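Local structure of ribosomal RNA small subunit methyltransferase D (Haemophilus influenzae, 2IFT) at residues V129-P134 / A157-E162. The protein probably methylates the N2 atom of guanine 966 of 16S rRNA in the assembled 30S ribosomal particle, with S-adenosyl-L-methionine as methyl donor. Numbering follows the deposited sequence.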
ATOM      1  N   VAL A 129      -2.542   4.136  -1.143  1.00 15.16           N
ATOM      2  CA  VAL A 129      -1.799   3.638   0.013  1.00 13.24           C
ATOM      3  C   VAL A 129      -2.299   2.290   0.516  1.00 14.06           C
ATOM      4  O   VAL A 129      -3.506   2.106   0.711  1.00 15.34           O
ATOM      5  CB  VAL A 129      -1.874   4.633   1.188  1.00 12.77           C
ATOM      6  CG1 VAL A 129      -1.149   4.068   2.394  1.00 13.42           C
ATOM      7  CG2 VAL A 129      -1.271   5.973   0.786  1.00 12.05           C
ATOM      8  N   PHE A 130      -1.363   1.360   0.724  1.00 12.72           N
ATOM      9  CA  PHE A 130      -1.648   0.020   1.233  1.00 13.93           C
ATOM     10  C   PHE A 130      -1.094  -0.087   2.654  1.00 16.05           C
ATOM     11  O   PHE A 130       0.124  -0.002   2.861  1.00 17.29           O
ATOM     12  CB  PHE A 130      -0.966  -1.066   0.383  1.00 14.99           C
ATOM     13  CG  PHE A 130      -1.284  -0.996  -1.081  1.00 14.78           C
ATOM     14  CD1 PHE A 130      -0.328  -0.553  -1.986  1.00 14.54           C
ATOM     15  CD2 PHE A 130      -2.544  -1.356  -1.555  1.00 16.49           C
ATOM     16  CE1 PHE A 130      -0.614  -0.467  -3.353  1.00 14.86           C
ATOM     17  CE2 PHE A 130      -2.840  -1.277  -2.916  1.00 16.08           C
ATOM     18  CZ  PHE A 130      -1.864  -0.826  -3.819  1.00 14.87           C
ATOM     19  N   LEU A 131      -1.981  -0.259   3.626  1.00 17.31           N
ATOM     20  CA  LEU A 131      -1.584  -0.400   5.021  1.00 19.31           C
ATOM     21  C   LEU A 131      -2.043  -1.741   5.580  1.00 21.77           C
ATOM     22  O   LEU A 131      -3.209  -1.889   5.966  1.00 22.28           O
ATOM     23  CB  LEU A 131      -2.203   0.700   5.874  1.00 18.35           C
ATOM     24  CG  LEU A 131      -1.738   2.129   5.680  1.00 18.82           C
ATOM     25  CD1 LEU A 131      -2.539   3.017   6.597  1.00 19.20           C
ATOM     26  CD2 LEU A 131      -0.256   2.242   5.978  1.00 18.79           C
ATOM     27  N   ASP A 132      -1.139  -2.716   5.616  1.00 24.42           N
ATOM     28  CA  ASP A 132      -1.473  -4.025   6.158  1.00 25.76           C
ATOM     29  C   ASP A 132      -0.410  -4.506   7.154  1.00 26.80           C
ATOM     30  O   ASP A 132       0.233  -5.534   6.959  1.00 26.84           O
ATOM     31  CB  ASP A 132      -1.664  -5.039   5.028  1.00 26.50           C
ATOM     32  CG  ASP A 132      -0.380  -5.332   4.276  1.00 30.20           C
ATOM     33  OD1 ASP A 132       0.409  -4.389   4.048  1.00 30.24           O
ATOM     34  OD2 ASP A 132      -0.165  -6.508   3.905  1.00 31.43           O
ATOM     35  N   PRO A 133      -0.214  -3.756   8.243  1.00 28.03           N
ATOM     36  CA  PRO A 133       0.775  -4.147   9.247  1.00 29.99           C
ATOM     37  C   PRO A 133       0.209  -5.198  10.200  1.00 32.32           C
ATOM     38  O   PRO A 133      -0.984  -5.499  10.181  1.00 29.54           O
ATOM     39  CB  PRO A 133       1.059  -2.839   9.964  1.00 28.71           C
ATOM     40  CG  PRO A 133      -0.276  -2.209   9.986  1.00 28.37           C
ATOM     41  CD  PRO A 133      -0.771  -2.430   8.563  1.00 27.70           C
ATOM     42  N   PRO A 134       1.071  -5.777  11.047  1.00 35.02           N
ATOM     43  CA  PRO A 134       0.616  -6.790  12.002  1.00 34.35           C
ATOM     44  C   PRO A 134      -0.455  -6.188  12.903  1.00 34.89           C
ATOM     45  O   PRO A 134      -0.522  -4.968  13.062  1.00 33.53           O
ATOM     46  CB  PRO A 134       1.892  -7.136  12.761  1.00 35.36           C
ATOM     47  CG  PRO A 134       2.946  -6.985  11.706  1.00 35.96           C
ATOM     48  CD  PRO A 134       2.543  -5.683  11.037  1.00 34.41           C
ATOM     49  N   ALA A 157      -7.051  10.367  -2.777  1.00 20.52           N
ATOM     50  CA  ALA A 157      -6.240   9.168  -2.626  1.00 20.13           C
ATOM     51  C   ALA A 157      -7.096   8.110  -1.961  1.00 18.77           C
ATOM     52  O   ALA A 157      -7.954   8.430  -1.133  1.00 16.48           O
ATOM     53  CB  ALA A 157      -5.018   9.461  -1.762  1.00 20.59           C
ATOM     54  N   LEU A 158      -6.872   6.858  -2.355  1.00 18.19           N
ATOM     55  CA  LEU A 158      -7.584   5.715  -1.790  1.00 19.02           C
ATOM     56  C   LEU A 158      -6.655   5.079  -0.773  1.00 17.72           C
ATOM     57  O   LEU A 158      -5.454   4.971  -1.013  1.00 18.56           O
ATOM     58  CB  LEU A 158      -7.915   4.697  -2.881  1.00 20.41           C
ATOM     59  CG  LEU A 158      -8.725   5.288  -4.033  1.00 23.47           C
ATOM     60  CD1 LEU A 158      -9.001   4.216  -5.075  1.00 23.42           C
ATOM     61  CD2 LEU A 158     -10.024   5.867  -3.495  1.00 24.85           C
ATOM     62  N   ILE A 159      -7.199   4.682   0.370  1.00 18.18           N
ATOM     63  CA  ILE A 159      -6.383   4.062   1.405  1.00 18.61           C
ATOM     64  C   ILE A 159      -6.942   2.696   1.727  1.00 19.75           C
ATOM     65  O   ILE A 159      -8.091   2.557   2.155  1.00 19.73           O
ATOM     66  CB  ILE A 159      -6.353   4.881   2.713  1.00 20.25           C
ATOM     67  CG1 ILE A 159      -6.103   6.353   2.399  1.00 18.25           C
ATOM     68  CG2 ILE A 159      -5.242   4.342   3.642  1.00 17.47           C
ATOM     69  CD1 ILE A 159      -4.816   6.580   1.694  1.00 24.26           C
ATOM     70  N   TYR A 160      -6.113   1.689   1.495  1.00 20.63           N
ATOM     71  CA  TYR A 160      -6.476   0.312   1.752  1.00 21.53           C
ATOM     72  C   TYR A 160      -5.918  -0.077   3.112  1.00 22.26           C
ATOM     73  O   TYR A 160      -4.735   0.131   3.406  1.00 22.10           O
ATOM     74  CB  TYR A 160      -5.900  -0.577   0.658  1.00 23.47           C
ATOM     75  CG  TYR A 160      -6.179  -2.037   0.867  1.00 27.18           C
ATOM     76  CD1 TYR A 160      -5.295  -2.842   1.580  1.00 27.55           C
ATOM     77  CD2 TYR A 160      -7.340  -2.612   0.370  1.00 28.55           C
ATOM     78  CE1 TYR A 160      -5.562  -4.187   1.788  1.00 31.65           C
ATOM     79  CE2 TYR A 160      -7.620  -3.956   0.576  1.00 32.46           C
ATOM     80  CZ  TYR A 160      -6.725  -4.740   1.285  1.00 33.93           C
ATOM     81  OH  TYR A 160      -6.991  -6.080   1.483  1.00 37.82           O
ATOM     82  N   VAL A 161      -6.775  -0.642   3.945  1.00 22.35           N
ATOM     83  CA  VAL A 161      -6.364  -1.029   5.279  1.00 22.51           C
ATOM     84  C   VAL A 161      -6.896  -2.400   5.649  1.00 22.73           C
ATOM     85  O   VAL A 161      -8.045  -2.733   5.371  1.00 21.41           O
ATOM     86  CB  VAL A 161      -6.862   0.004   6.319  1.00 22.28           C
ATOM     87  CG1 VAL A 161      -6.425  -0.405   7.720  1.00 22.24           C
ATOM     88  CG2 VAL A 161      -6.332   1.387   5.965  1.00 21.38           C
ATOM     89  N   GLU A 162      -6.032  -3.196   6.260  1.00 23.92           N
ATOM     90  CA  GLU A 162      -6.394  -4.526   6.711  1.00 28.32           C
ATOM     91  C   GLU A 162      -6.137  -4.536   8.199  1.00 29.14           C
ATOM     92  O   GLU A 162      -5.028  -4.253   8.645  1.00 31.15           O
ATOM     93  CB  GLU A 162      -5.538  -5.580   6.031  1.00 30.06           C
ATOM     94  CG  GLU A 162      -5.867  -5.786   4.575  1.00 35.12           C
ATOM     95  CD  GLU A 162      -5.104  -6.947   3.986  1.00 37.19           C
ATOM     96  OE1 GLU A 162      -5.297  -7.237   2.792  1.00 36.78           O
ATOM     97  OE2 GLU A 162      -4.307  -7.568   4.727  1.00 39.97           O
TER
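Ile159 holds CG1 anti to its carbonyl carbon (chi1 -46°), and the next turn of the chain (chi2 -60°) swings CD1 over to Val129. There CD1 lies 3.6 Å from CB of Val129 and also touches its CG2. The two side chains run side by side on one face of the sheet. Leu131 and Val161 pair in the same way on this face, with Leu131 CD1 4.2 Å from Val161 CG2. Helix 139-149 covers the face through Leu147, Ala143 and Ile144. Phe130 and Tyr160 occupy the other face, where CD2 of Phe130 meets CB of Tyr160 obliquely at 4.1 Å. Leu44 and Val40 of helix 39-52 pack against Phe130 and Tyr160, respectively.

The strands are parallel, and four backbone bonds join them. Val129 binds Leu158 O through its N and Tyr160 N through its O. Leu131 N reaches Tyr160 O at 2.8 Å, and Leu131 O accepts from Glu162 N at 3.1 Å.

Past the end of strand 126-131, Asp132 CB lies 3.7 Å from Glu162 OE2. The like charges Asp132 OD2 and Glu162 OE2 come within 4.4 Å. Glu162 OE1 lies in plane at the Tyr160 ring edge.

Strands 126-131 and 157-164 are neighbours in the central sheet, linked by a beta-alpha-beta crossover through helix 139-149. Asp132-Pro133-Pro134 matches the start of motif IV, (D/N)PP plus an aromatic residue, of N6-adenine and related N2-guanine methyltransferases, consistent with an active-site position.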